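Local coordinates for DNA repair and telomere maintenance protein nbs1 (Schizosaccharomyces pombe, PDB 3HUF), which serves in the MRN complex for DNA double-strand break repair, its N-terminal FHA and tandem BRCT domains binding phosphorylated proteins such as Ctp1, at residues A[16-21]-A[48-53]; A[117-122]-A[146-151]; A[161-166]-A[293-298]; A[172-177]-A[199-204]. All coordinates share one frame; numbering follows the deposited sequence.

Interaction 1: residues A[16-21]-A[48-53]; sequences RILFPG and ARFTIL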
loop_
_atom_site.group_PDB
_atom_site.type_symbol
_atom_site.label_atom_id
_atom_site.label_comp_id
_atom_site.label_asym_id
_atom_site.label_seq_id
_atom_site.Cartn_x
_atom_site.Cartn_y
_atom_site.Cartn_z
ATOM N N ARG A 16 -7.263 -11.543 13.558
ATOM C CA ARG A 16 -8.423 -11.142 12.778
ATOM C C ARG A 16 -8.250 -9.770 12.164
ATOM O O ARG A 16 -7.858 -8.831 12.838
ATOM C CB ARG A 16 -9.691 -11.176 13.642
ATOM C CG ARG A 16 -10.903 -10.644 12.898
ATOM C CD ARG A 16 -12.188 -11.029 13.539
ATOM N NE ARG A 16 -13.309 -10.437 12.818
ATOM C CZ ARG A 16 -14.567 -10.479 13.240
ATOM N NH1 ARG A 16 -14.868 -11.099 14.379
ATOM N NH2 ARG A 16 -15.524 -9.907 12.515
ATOM N N ILE A 17 -8.560 -9.664 10.878
ATOM C CA ILE A 17 -8.577 -8.373 10.196
ATOM C C ILE A 17 -9.890 -7.616 10.486
ATOM O O ILE A 17 -10.977 -8.132 10.255
ATOM C CB ILE A 17 -8.424 -8.556 8.684
ATOM C CG1 ILE A 17 -7.085 -9.216 8.369
ATOM C CG2 ILE A 17 -8.440 -7.231 7.990
ATOM C CD1 ILE A 17 -7.029 -9.663 6.931
ATOM N N LEU A 18 -9.771 -6.397 10.996
ATOM C CA LEU A 18 -10.934 -5.601 11.350
ATOM C C LEU A 18 -11.164 -4.514 10.308
ATOM O O LEU A 18 -10.330 -3.674 10.077
ATOM C CB LEU A 18 -10.740 -4.959 12.747
ATOM C CG LEU A 18 -10.556 -5.926 13.925
ATOM C CD1 LEU A 18 -10.545 -5.125 15.272
ATOM C CD2 LEU A 18 -11.648 -7.033 13.938
ATOM N N PHE A 19 -12.331 -4.515 9.701
ATOM C CA PHE A 19 -12.663 -3.503 8.727
ATOM C C PHE A 19 -13.369 -2.339 9.430
ATOM O O PHE A 19 -13.836 -2.498 10.549
ATOM C CB PHE A 19 -13.565 -4.120 7.659
ATOM C CG PHE A 19 -13.020 -5.379 7.075
ATOM C CD1 PHE A 19 -13.733 -6.571 7.171
ATOM C CD2 PHE A 19 -11.806 -5.386 6.419
ATOM C CE1 PHE A 19 -13.232 -7.750 6.612
ATOM C CE2 PHE A 19 -11.302 -6.543 5.860
ATOM C CZ PHE A 19 -12.014 -7.734 5.968
ATOM N N PRO A 20 -13.383 -1.149 8.796
ATOM C CA PRO A 20 -14.249 -0.051 9.201
ATOM C C PRO A 20 -15.665 -0.508 9.554
ATOM O O PRO A 20 -16.279 -1.265 8.794
ATOM C CB PRO A 20 -14.257 0.835 7.959
ATOM C CG PRO A 20 -12.798 0.709 7.464
ATOM C CD PRO A 20 -12.499 -0.756 7.675
ATOM N N GLY A 21 -16.160 -0.025 10.694
ATOM C CA GLY A 21 -17.484 -0.367 11.190
ATOM C C GLY A 21 -17.335 -0.581 12.683
ATOM O O GLY A 21 -16.334 -0.181 13.286
ATOM N N ALA A 48 -16.577 -4.240 25.431
ATOM C CA ALA A 48 -16.111 -3.063 24.722
ATOM C C ALA A 48 -16.747 -2.947 23.338
ATOM O O ALA A 48 -17.155 -3.949 22.742
ATOM C CB ALA A 48 -14.574 -3.096 24.583
ATOM N N ARG A 49 -16.808 -1.720 22.836
ATOM C CA ARG A 49 -17.098 -1.475 21.441
ATOM C C ARG A 49 -15.849 -0.898 20.776
ATOM O O ARG A 49 -15.239 0.017 21.309
ATOM C CB ARG A 49 -18.275 -0.515 21.309
ATOM C CG ARG A 49 -18.618 -0.176 19.873
ATOM C CD ARG A 49 -19.709 0.894 19.786
ATOM N NE ARG A 49 -20.856 0.553 20.633
ATOM C CZ ARG A 49 -21.877 -0.226 20.265
ATOM N NH1 ARG A 49 -21.931 -0.762 19.039
ATOM N NH2 ARG A 49 -22.854 -0.471 21.137
ATOM N N PHE A 50 -15.443 -1.489 19.656
ATOM C CA PHE A 50 -14.379 -0.971 18.817
ATOM C C PHE A 50 -15.064 -0.429 17.573
ATOM O O PHE A 50 -15.826 -1.150 16.930
ATOM C CB PHE A 50 -13.433 -2.073 18.338
ATOM C CG PHE A 50 -12.681 -2.800 19.427
ATOM C CD1 PHE A 50 -12.665 -2.352 20.749
ATOM C CD2 PHE A 50 -11.952 -3.920 19.093
ATOM C CE1 PHE A 50 -11.957 -3.045 21.718
ATOM C CE2 PHE A 50 -11.221 -4.626 20.048
ATOM C CZ PHE A 50 -11.218 -4.191 21.361
ATOM N N THR A 51 -14.795 0.826 17.241
ATOM C CA THR A 51 -15.332 1.464 16.042
ATOM C C THR A 51 -14.146 1.919 15.229
ATOM O O THR A 51 -13.263 2.612 15.732
ATOM C CB THR A 51 -16.253 2.680 16.355
ATOM O OG1 THR A 51 -17.313 2.260 17.216
ATOM C CG2 THR A 51 -16.875 3.242 15.077
ATOM N N ILE A 52 -14.077 1.451 13.992
ATOM C CA ILE A 52 -12.994 1.838 13.112
ATOM C C ILE A 52 -13.597 2.744 12.060
ATOM O O ILE A 52 -14.570 2.367 11.400
ATOM C CB ILE A 52 -12.294 0.617 12.508
ATOM C CG1 ILE A 52 -11.672 -0.187 13.659
ATOM C CG2 ILE A 52 -11.228 1.057 11.479
ATOM C CD1 ILE A 52 -11.122 -1.502 13.253
ATOM N N LEU A 53 -13.061 3.957 11.930
ATOM C CA LEU A 53 -13.594 4.849 10.908
ATOM C C LEU A 53 -12.994 4.474 9.573
ATOM O O LEU A 53 -11.938 3.887 9.490
ATOM C CB LEU A 53 -13.399 6.341 11.231
ATOM C CG LEU A 53 -13.951 6.848 12.562
ATOM C CD1 LEU A 53 -13.715 8.360 12.718
ATOM C CD2 LEU A 53 -15.452 6.478 12.744
#

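Interaction 2: residues A[117-122]-A[146-151]; sequences CIQFDN and DATTHF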
loop_
_atom_site.group_PDB
_atom_site.type_symbol
_atom_site.label_atom_id
_atom_site.label_comp_id
_atom_site.label_asym_id
_atom_site.label_seq_id
_atom_site.Cartn_x
_atom_site.Cartn_y
_atom_site.Cartn_z
ATOM N N CYS A 117 -1.936 0.843 0.944
ATOM C CA CYS A 117 -2.506 1.991 0.252
ATOM C C CYS A 117 -2.379 1.693 -1.222
ATOM O O CYS A 117 -1.298 1.351 -1.692
ATOM C CB CYS A 117 -1.735 3.286 0.557
ATOM S SG CYS A 117 -1.948 3.937 2.226
ATOM N N ILE A 118 -3.484 1.837 -1.940
ATOM C CA ILE A 118 -3.561 1.385 -3.330
ATOM C C ILE A 118 -3.659 2.564 -4.300
ATOM O O ILE A 118 -4.608 3.346 -4.245
ATOM C CB ILE A 118 -4.717 0.355 -3.540
ATOM C CG1 ILE A 118 -4.438 -0.951 -2.759
ATOM C CG2 ILE A 118 -4.898 0.051 -5.023
ATOM C CD1 ILE A 118 -5.458 -2.062 -2.982
ATOM N N GLN A 119 -2.657 2.704 -5.173
ATOM C CA GLN A 119 -2.696 3.731 -6.205
ATOM C C GLN A 119 -3.324 3.170 -7.468
ATOM O O GLN A 119 -3.062 2.023 -7.818
ATOM C CB GLN A 119 -1.293 4.266 -6.512
ATOM C CG GLN A 119 -1.272 5.312 -7.654
ATOM C CD GLN A 119 0.086 5.924 -7.850
ATOM O OE1 GLN A 119 1.091 5.329 -7.490
ATOM N NE2 GLN A 119 0.129 7.125 -8.413
ATOM N N PHE A 120 -4.164 3.969 -8.133
ATOM C CA PHE A 120 -4.785 3.572 -9.389
ATOM C C PHE A 120 -4.187 4.383 -10.511
ATOM O O PHE A 120 -3.773 5.517 -10.303
ATOM C CB PHE A 120 -6.288 3.813 -9.363
ATOM C CG PHE A 120 -7.052 2.772 -8.605
ATOM C CD1 PHE A 120 -7.051 2.776 -7.204
ATOM C CD2 PHE A 120 -7.781 1.796 -9.291
ATOM C CE1 PHE A 120 -7.771 1.832 -6.490
ATOM C CE2 PHE A 120 -8.496 0.827 -8.589
ATOM C CZ PHE A 120 -8.484 0.842 -7.180
ATOM N N ASP A 121 -4.128 3.801 -11.701
ATOM C CA ASP A 121 -3.525 4.498 -12.819
ATOM C C ASP A 121 -4.557 5.286 -13.614
ATOM O O ASP A 121 -4.216 6.026 -14.514
ATOM C CB ASP A 121 -2.823 3.508 -13.731
ATOM C CG ASP A 121 -1.776 4.171 -14.601
ATOM O OD1 ASP A 121 -1.271 5.274 -14.245
ATOM O OD2 ASP A 121 -1.472 3.585 -15.641
ATOM N N ASN A 122 -5.824 5.161 -13.239
ATOM C CA ASN A 122 -6.902 5.630 -14.082
ATOM C C ASN A 122 -8.017 6.153 -13.192
ATOM O O ASN A 122 -8.427 5.472 -12.259
ATOM C CB ASN A 122 -7.359 4.435 -14.933
ATOM C CG ASN A 122 -8.476 4.757 -15.880
ATOM O OD1 ASN A 122 -9.632 4.886 -15.483
ATOM N ND2 ASN A 122 -8.150 4.825 -17.161
ATOM N N ASP A 146 4.256 8.347 -1.122
ATOM C CA ASP A 146 5.310 7.515 -0.534
ATOM C C ASP A 146 4.785 6.383 0.363
ATOM O O ASP A 146 5.558 5.510 0.777
ATOM C CB ASP A 146 6.325 8.389 0.203
ATOM C CG ASP A 146 7.072 9.311 -0.747
ATOM O OD1 ASP A 146 7.480 8.837 -1.836
ATOM O OD2 ASP A 146 7.237 10.508 -0.426
ATOM N N ALA A 147 3.473 6.382 0.618
ATOM C CA ALA A 147 2.830 5.351 1.418
ATOM C C ALA A 147 2.152 4.241 0.592
ATOM O O ALA A 147 1.658 3.253 1.154
ATOM C CB ALA A 147 1.820 5.989 2.388
ATOM N N THR A 148 2.095 4.422 -0.723
ATOM C CA THR A 148 1.560 3.410 -1.655
ATOM C C THR A 148 2.293 2.098 -1.472
ATOM O O THR A 148 3.533 2.074 -1.469
ATOM C CB THR A 148 1.769 3.842 -3.115
ATOM O OG1 THR A 148 1.000 5.010 -3.370
ATOM C CG2 THR A 148 1.316 2.754 -4.086
ATOM N N THR A 149 1.523 1.022 -1.277
ATOM C CA THR A 149 2.072 -0.329 -1.266
ATOM C C THR A 149 1.738 -1.102 -2.554
ATOM O O THR A 149 2.475 -1.998 -2.942
ATOM C CB THR A 149 1.563 -1.149 -0.047
ATOM O OG1 THR A 149 0.134 -1.151 -0.052
ATOM C CG2 THR A 149 2.046 -0.536 1.271
ATOM N N HIS A 150 0.612 -0.767 -3.202
ATOM C CA HIS A 150 0.172 -1.510 -4.395
ATOM C C HIS A 150 -0.286 -0.545 -5.443
ATOM O O HIS A 150 -0.814 0.526 -5.115
ATOM C CB HIS A 150 -0.980 -2.456 -4.063
ATOM C CG HIS A 150 -0.609 -3.546 -3.109
ATOM N ND1 HIS A 150 -0.449 -3.327 -1.756
ATOM C CD2 HIS A 150 -0.379 -4.866 -3.310
ATOM C CE1 HIS A 150 -0.121 -4.464 -1.162
ATOM N NE2 HIS A 150 -0.092 -5.418 -2.080
ATOM N N PHE A 151 -0.102 -0.934 -6.705
ATOM C CA PHE A 151 -0.425 -0.081 -7.829
ATOM C C PHE A 151 -1.263 -0.867 -8.806
ATOM O O PHE A 151 -0.832 -1.919 -9.256
ATOM C CB PHE A 151 0.857 0.397 -8.528
ATOM C CG PHE A 151 0.600 1.282 -9.726
ATOM C CD1 PHE A 151 0.486 2.648 -9.575
ATOM C CD2 PHE A 151 0.459 0.730 -11.011
ATOM C CE1 PHE A 151 0.241 3.468 -10.675
ATOM C CE2 PHE A 151 0.216 1.541 -12.115
ATOM C CZ PHE A 151 0.114 2.911 -11.950
HETATM O O HOH W 1 2.689 6.331 -5.331
#

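Interaction 3: residues A[161-166]-A[293-298]; sequences ITVGTM and TIEQLW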
loop_
_atom_site.group_PDB
_atom_site.type_symbol
_atom_site.label_atom_id
_atom_site.label_comp_id
_atom_site.label_asym_id
_atom_site.label_seq_id
_atom_site.Cartn_x
_atom_site.Cartn_y
_atom_site.Cartn_z
ATOM N N ILE A 161 2.576 -0.032 -21.467
ATOM C CA ILE A 161 2.260 0.359 -20.075
ATOM C C ILE A 161 2.551 1.855 -19.859
ATOM O O ILE A 161 3.348 2.454 -20.584
ATOM C CB ILE A 161 3.016 -0.491 -19.001
ATOM C CG1 ILE A 161 4.542 -0.336 -19.124
ATOM C CG2 ILE A 161 2.542 -1.959 -19.031
ATOM C CD1 ILE A 161 5.323 -0.898 -17.939
ATOM N N THR A 162 1.893 2.447 -18.874
ATOM C CA THR A 162 2.042 3.869 -18.593
ATOM C C THR A 162 3.270 4.144 -17.732
ATOM O O THR A 162 3.812 3.234 -17.105
ATOM C CB THR A 162 0.822 4.397 -17.821
ATOM O OG1 THR A 162 0.711 3.691 -16.580
ATOM C CG2 THR A 162 -0.465 4.232 -18.637
ATOM N N VAL A 163 3.688 5.414 -17.703
ATOM C CA VAL A 163 4.777 5.886 -16.835
ATOM C C VAL A 163 4.512 5.589 -15.351
ATOM O O VAL A 163 5.439 5.294 -14.596
ATOM C CB VAL A 163 5.017 7.403 -17.001
ATOM C CG1 VAL A 163 6.320 7.810 -16.335
ATOM C CG2 VAL A 163 5.078 7.761 -18.460
ATOM N N GLY A 164 3.244 5.660 -14.943
ATOM C CA GLY A 164 2.870 5.348 -13.564
ATOM C C GLY A 164 3.223 3.912 -13.233
ATOM O O GLY A 164 3.713 3.606 -12.132
ATOM N N THR A 165 2.998 3.031 -14.208
ATOM C CA THR A 165 3.318 1.619 -14.041
ATOM C C THR A 165 4.820 1.402 -13.970
ATOM O O THR A 165 5.296 0.689 -13.092
ATOM C CB THR A 165 2.716 0.765 -15.157
ATOM O OG1 THR A 165 1.314 1.034 -15.241
ATOM C CG2 THR A 165 2.930 -0.706 -14.857
ATOM N N MET A 166 5.554 2.033 -14.889
ATOM C CA MET A 166 7.006 1.920 -14.941
ATOM C C MET A 166 7.628 2.370 -13.621
ATOM O O MET A 166 8.537 1.715 -13.089
ATOM C CB MET A 166 7.558 2.799 -16.055
ATOM C CG MET A 166 7.074 2.478 -17.458
ATOM S SD MET A 166 7.494 3.830 -18.591
ATOM C CE MET A 166 6.642 3.296 -20.097
ATOM N N THR A 293 11.162 10.570 -24.876
ATOM C CA THR A 293 10.151 10.427 -23.822
ATOM C C THR A 293 10.617 9.320 -22.879
ATOM O O THR A 293 11.467 8.508 -23.257
ATOM C CB THR A 293 8.728 10.088 -24.370
ATOM O OG1 THR A 293 8.756 8.847 -25.086
ATOM C CG2 THR A 293 8.214 11.182 -25.288
ATOM N N ILE A 294 10.080 9.296 -21.659
ATOM C CA ILE A 294 10.325 8.184 -20.725
ATOM C C ILE A 294 9.806 6.870 -21.332
ATOM O O ILE A 294 10.431 5.815 -21.199
ATOM C CB ILE A 294 9.668 8.417 -19.348
ATOM C CG1 ILE A 294 9.986 9.827 -18.835
ATOM C CG2 ILE A 294 10.144 7.361 -18.360
ATOM C CD1 ILE A 294 9.456 10.154 -17.446
ATOM N N GLU A 295 8.667 6.972 -22.017
ATOM C CA GLU A 295 8.067 5.876 -22.769
ATOM C C GLU A 295 9.066 5.284 -23.767
ATOM O O GLU A 295 9.196 4.065 -23.871
ATOM C CB GLU A 295 6.786 6.355 -23.478
ATOM C CG GLU A 295 5.570 6.605 -22.556
ATOM C CD GLU A 295 5.495 8.025 -21.948
ATOM O OE1 GLU A 295 6.524 8.741 -21.888
ATOM O OE2 GLU A 295 4.386 8.426 -21.511
ATOM N N GLN A 296 9.789 6.151 -24.477
ATOM C CA GLN A 296 10.817 5.711 -25.418
ATOM C C GLN A 296 12.039 5.147 -24.692
ATOM O O GLN A 296 12.663 4.190 -25.153
ATOM C CB GLN A 296 11.225 6.861 -26.332
ATOM C CG GLN A 296 10.214 7.174 -27.435
ATOM C CD GLN A 296 10.457 8.535 -28.094
ATOM O OE1 GLN A 296 10.590 9.555 -27.415
ATOM N NE2 GLN A 296 10.500 8.551 -29.423
ATOM N N LEU A 297 12.358 5.746 -23.547
ATOM C CA LEU A 297 13.486 5.333 -22.713
ATOM C C LEU A 297 13.268 3.949 -22.087
ATOM O O LEU A 297 14.220 3.186 -21.931
ATOM C CB LEU A 297 13.711 6.362 -21.599
ATOM C CG LEU A 297 15.084 6.981 -21.333
ATOM C CD1 LEU A 297 15.122 7.491 -19.898
ATOM C CD2 LEU A 297 16.225 6.017 -21.582
ATOM N N TRP A 298 12.021 3.648 -21.719
ATOM C CA TRP A 298 11.636 2.343 -21.170
ATOM C C TRP A 298 11.829 1.225 -22.202
ATOM O O TRP A 298 12.294 0.137 -21.861
ATOM C CB TRP A 298 10.188 2.387 -20.693
ATOM C CG TRP A 298 9.696 1.163 -19.961
ATOM C CD1 TRP A 298 8.902 0.172 -20.468
ATOM C CD2 TRP A 298 9.940 0.814 -18.585
ATOM N NE1 TRP A 298 8.637 -0.771 -19.497
ATOM C CE2 TRP A 298 9.262 -0.403 -18.334
ATOM C CE3 TRP A 298 10.659 1.414 -17.540
ATOM C CZ2 TRP A 298 9.296 -1.041 -17.089
ATOM C CZ3 TRP A 298 10.686 0.778 -16.291
ATOM C CH2 TRP A 298 10.004 -0.435 -16.081
HETATM O O HOH W 2 1.951 7.139 -19.727
#

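Interaction 4: residues A[172-177]-A[199-204]; sequences KTVIID and PDALEC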
loop_
_atom_site.group_PDB
_atom_site.type_symbol
_atom_site.label_atom_id
_atom_site.label_comp_id
_atom_site.label_asym_id
_atom_site.label_seq_id
_atom_site.Cartn_x
_atom_site.Cartn_y
_atom_site.Cartn_z
ATOM N N LYS A 172 9.725 -0.590 -6.518
ATOM C CA LYS A 172 9.444 -1.886 -5.882
ATOM C C LYS A 172 8.052 -2.025 -5.275
ATOM O O LYS A 172 7.830 -2.800 -4.339
ATOM C CB LYS A 172 10.561 -2.292 -4.911
ATOM C CG LYS A 172 11.884 -2.580 -5.632
ATOM C CD LYS A 172 13.084 -2.403 -4.720
ATOM C CE LYS A 172 14.348 -2.875 -5.414
ATOM N NZ LYS A 172 15.499 -2.953 -4.462
ATOM N N THR A 173 7.113 -1.261 -5.825
ATOM C CA THR A 173 5.715 -1.373 -5.465
ATOM C C THR A 173 5.183 -2.672 -6.076
ATOM O O THR A 173 5.686 -3.124 -7.101
ATOM C CB THR A 173 4.952 -0.167 -5.998
ATOM O OG1 THR A 173 5.595 1.016 -5.519
ATOM C CG2 THR A 173 3.511 -0.158 -5.534
ATOM N N VAL A 174 4.204 -3.284 -5.416
ATOM C CA VAL A 174 3.536 -4.478 -5.920
ATOM C C VAL A 174 2.496 -4.061 -6.971
ATOM O O VAL A 174 1.609 -3.266 -6.706
ATOM C CB VAL A 174 2.862 -5.265 -4.756
ATOM C CG1 VAL A 174 2.162 -6.525 -5.274
ATOM C CG2 VAL A 174 3.891 -5.633 -3.693
ATOM N N ILE A 175 2.617 -4.594 -8.185
ATOM C CA ILE A 175 1.708 -4.206 -9.247
ATOM C C ILE A 175 0.568 -5.205 -9.333
ATOM O O ILE A 175 0.773 -6.403 -9.414
ATOM C CB ILE A 175 2.451 -4.039 -10.598
ATOM C CG1 ILE A 175 3.456 -2.874 -10.500
ATOM C CG2 ILE A 175 1.449 -3.837 -11.757
ATOM C CD1 ILE A 175 4.379 -2.810 -11.681
ATOM N N ILE A 176 -0.655 -4.711 -9.270
ATOM C CA ILE A 176 -1.786 -5.613 -9.316
ATOM C C ILE A 176 -2.686 -5.212 -10.466
ATOM O O ILE A 176 -2.419 -4.221 -11.160
ATOM C CB ILE A 176 -2.566 -5.590 -7.977
ATOM C CG1 ILE A 176 -2.930 -4.150 -7.596
ATOM C CG2 ILE A 176 -1.749 -6.276 -6.882
ATOM C CD1 ILE A 176 -3.732 -4.033 -6.314
ATOM N N ASP A 177 -3.758 -5.966 -10.652
ATOM C CA ASP A 177 -4.765 -5.575 -11.606
ATOM C C ASP A 177 -6.164 -5.882 -11.115
ATOM O O ASP A 177 -6.363 -6.281 -9.970
ATOM C CB ASP A 177 -4.494 -6.173 -13.001
ATOM C CG ASP A 177 -4.548 -7.698 -13.037
ATOM O OD1 ASP A 177 -4.135 -8.241 -14.071
ATOM O OD2 ASP A 177 -5.007 -8.376 -12.087
ATOM N N PRO A 199 -0.537 -12.075 0.228
ATOM C CA PRO A 199 0.157 -12.954 -0.690
ATOM C C PRO A 199 -0.496 -13.095 -2.066
ATOM O O PRO A 199 0.197 -13.379 -3.027
ATOM C CB PRO A 199 0.135 -14.311 0.047
ATOM C CG PRO A 199 -0.011 -13.958 1.475
ATOM C CD PRO A 199 -0.961 -12.816 1.431
ATOM N N ASP A 200 -1.816 -12.933 -2.159
ATOM C CA ASP A 200 -2.499 -13.076 -3.451
ATOM C C ASP A 200 -2.124 -11.903 -4.326
ATOM O O ASP A 200 -2.046 -12.039 -5.539
ATOM C CB ASP A 200 -4.024 -13.118 -3.316
ATOM C CG ASP A 200 -4.543 -14.471 -2.850
ATOM O OD1 ASP A 200 -5.217 -14.514 -1.794
ATOM O OD2 ASP A 200 -4.300 -15.487 -3.516
ATOM N N ALA A 201 -1.882 -10.755 -3.702
ATOM C CA ALA A 201 -1.399 -9.586 -4.450
ATOM C C ALA A 201 -0.022 -9.828 -5.084
ATOM O O ALA A 201 0.219 -9.413 -6.221
ATOM C CB ALA A 201 -1.373 -8.364 -3.558
ATOM N N LEU A 202 0.862 -10.500 -4.343
ATOM C CA LEU A 202 2.206 -10.818 -4.827
ATOM C C LEU A 202 2.133 -11.858 -5.931
ATOM O O LEU A 202 2.907 -11.787 -6.885
ATOM C CB LEU A 202 3.109 -11.325 -3.694
ATOM C CG LEU A 202 3.421 -10.324 -2.573
ATOM C CD1 LEU A 202 3.914 -11.027 -1.317
ATOM C CD2 LEU A 202 4.428 -9.242 -3.020
ATOM N N GLU A 203 1.209 -12.812 -5.808
ATOM C CA GLU A 203 1.033 -13.835 -6.841
ATOM C C GLU A 203 0.511 -13.211 -8.122
ATOM O O GLU A 203 0.938 -13.573 -9.217
ATOM C CB GLU A 203 0.076 -14.945 -6.381
ATOM C CG GLU A 203 0.749 -16.074 -5.627
ATOM C CD GLU A 203 1.905 -16.684 -6.409
ATOM O OE1 GLU A 203 1.685 -17.212 -7.523
ATOM O OE2 GLU A 203 3.045 -16.629 -5.910
ATOM N N CYS A 204 -0.430 -12.286 -7.965
ATOM C CA CYS A 204 -0.967 -11.520 -9.078
ATOM C C CYS A 204 0.168 -10.770 -9.802
ATOM O O CYS A 204 0.295 -10.848 -11.025
ATOM C CB CYS A 204 -2.027 -10.534 -8.562
ATOM S SG CYS A 204 -2.738 -9.458 -9.846
#

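Interaction 1: residues A[16-21]-A[48-53]
Gly21 and Ile52 form an antiparallel hydrogen-bonded pair, joined by two backbone bonds. Gly21 N reaches Ile52 O at 3.0 Å, on a lone pair in the carbonyl plane, and Ile52 N gives the straighter bond (168°) to Gly21 O at 2.9 Å. Two CA-H...O contacts flank the pair: Pro20 CA lies 3.3 Å from Ile52 O, and Thr51 CA also approaches Gly21 O. The apolar part centres on Ile52. Its CG1 stands anti to the carbonyl carbon (chi1 -63°), which carries CD1 to within 3.5 Å of Leu18 CB, the two side chains crossing at about a right angle. The other branch, CG2, lies 3.9 Å from Pro20 CA. Farther along, Leu18 CD1 meets the Phe50 ring at its edge, 4.2 Å from CD2. With an alanine in place of Ile52 the backbone pair could remain, but the loss of CD1 and CG2 would probably open a gap beside Leu18 CB and Pro20. The contact belongs to the FHA beta-sandwich: strand 16-18 is an edge of the antiparallel sheet, pairing with strand 2-6, and the chain crosses at Gly21 into strand 21-26 of the mixed sheet. There strand 48-52 runs between 21-26 and 68-72, whose Phe68 touches both Phe50 and Ile52.

Interaction 2: residues A[117-122]-A[146-151]
Cys117 O takes two backbone N-H groups, from Thr149 N at 2.9 Å and His150 N at 3.2 Å, where strands 118-120 and 150-152 pair in the parallel sheet of the first BRCT domain. Gln119 N continues the pairing to His150 O at 2.9 Å. Thr149 closes the start of the register with its side chain: OG1, set between backbone N and carbonyl carbon (chi1 56°), accepts from Cys117 N at 3.0 Å. On the face bearing Gln119 and Phe151, the extended glutamine runs along the ring's edge, its amide plane 81° from the ring plane and OE1 3.4 Å from CD1. Asp121 CB and carboxylate gather at the ring's far end, CB 3.5 Å from CZ. A serine in place of Phe151 would probably open a gap between Gln119, Asp121 and helix 163-170, taking the ring away from the glutamine chain and from Asp121 CB. In the second shell, Gln119 NE2 donates to Leu142 O, Asp121 OD2 lies unusually close to Thr162 OG1, probably hydrogen-bonded, and helix 163-170 packs on Phe151 through Thr165 and Ala168. A water bridges Gln119 OE1 and Thr148 OG1. Thr149 OG1, besides gripping Cys117 N, shares a hydrogen bond with His150 ND1 at 2.8 Å.

Interaction 3: residues A[161-166]-A[293-298]
Val163 and Met166, on the first turn of helix 163-170, face Glu295 and Trp298, one turn apart on helix 294-302, with CA atoms 6.8 Å apart for Val163-Glu295 and 7.8 Å for Met166-Trp298; no direct hydrogen bond crosses between the segments. Met166 and the indole carry most of the contact. With CG anti to the carbonyl carbon (chi1 -60°) and the chain extended beyond it, the methionine lies along one face of Trp298 and the two side chains slide past each other in opposite directions. Met166 CG sits over the six-membered ring, 3.7 Å from its centroid, a CH-pi contact. Met166 SD follows obliquely at 4.1 Å from the centroid of the five-membered ring, a Met-aromatic contact, and CE reaches on to Trp298 CB and to Glu295 CA. Ile161 approaches the pyrrole side obliquely, its CD1 3.7 Å from Trp298 NE1. That N-H is itself bound to Gln214 O, while the Gln214 side chain accepts from Ile161 N, so Gln214 binds both partners. Towards the helix starts, Val163 CG1 touches Ile294 CD1 at 4.1 Å, and CG2 packs against the carboxylate of Glu295, whose chain bends at chi2 (87°) to bring OE2 near. A water links that OE2 to Val163 N. Each helix is capped by a threonine: Thr162 OG1 accepts weakly from Thr165 N, and Thr293 forms a capping box with Gln296. This helix-to-helix packing, with Leu243 of helix 238-246 also against Val163, joins the first BRCT domain to the second, as is characteristic of tandem BRCT repeats.

Interaction 4: residues A[172-177]-A[199-204]
Val174 meets Ala201 and Leu202 where helix 198-209 lies across strand 174-176, an outermost strand of the parallel sheet in the first BRCT domain. The axes come within 7.3 Å at 78°, so the helix runs nearly at right angles to the strand, and no hydrogen bond crosses between the segments. From CB, which points toward the helix, Val174 divides into two branches. CG1, anti to the backbone N (chi1 -180°), lies against the backbone of the helix, 3.6 Å from Ala201 O, with Ala201 CB a little farther off. CG2 turns to the other side and meets Leu202 CD2 at 3.7 Å; Leu202 starts away from the strand, but its tip comes back and crosses the valine at about a right angle. Phe205, one turn further along the helix, also touches Val174. Two residues on, Ile176 uses its CG2 branch against Ala201, reaching CB at 3.9 Å and the carbonyl oxygen at a similar distance. Ala201 thus sits beside both strand side chains, and its methyl also touches His150 of strand 150-152 and Tyr180 of helix 178-184. Backbone bonds from Val174 to Thr149 and Phe151, and from Ile176 to Phe151 and Met153, fix the strand in the sheet beneath the helix. Next in the chain, Asp177 is the N-cap of helix 178-184, and its OD2 is bound to Ser179 OG. Cys204 approaches that carboxylate from the helix: SG, anti to its backbone N (chi1 178°), passes 4.0 Å from Ile176 CA and ends 3.4 Å from Asp177 OD2.

Overall arrangement
The four contacts follow the elongated chain from the FHA domain to the second BRCT domain. Interaction 1 lies in the FHA sandwich, its centre about 23 Å from that of interaction 2 and about 40 Å from that of interaction 3, without touching either. Interactions 2 and 4, centres about 11 Å apart, share the first BRCT sheet, where strands 150-152 and 174-176 are neighbours. Helix 163-170 connects those two strands and also carries interaction 3, which touches interaction 2 where Phe151 packs on Gly164 and Thr165. Residues 172-177 and 199-204 fall between the two segments of interaction 3. The first BRCT domain thus lies between the FHA domain and the second BRCT domain, in a chain whose FHA and BRCT domains bind phosphorylated proteins.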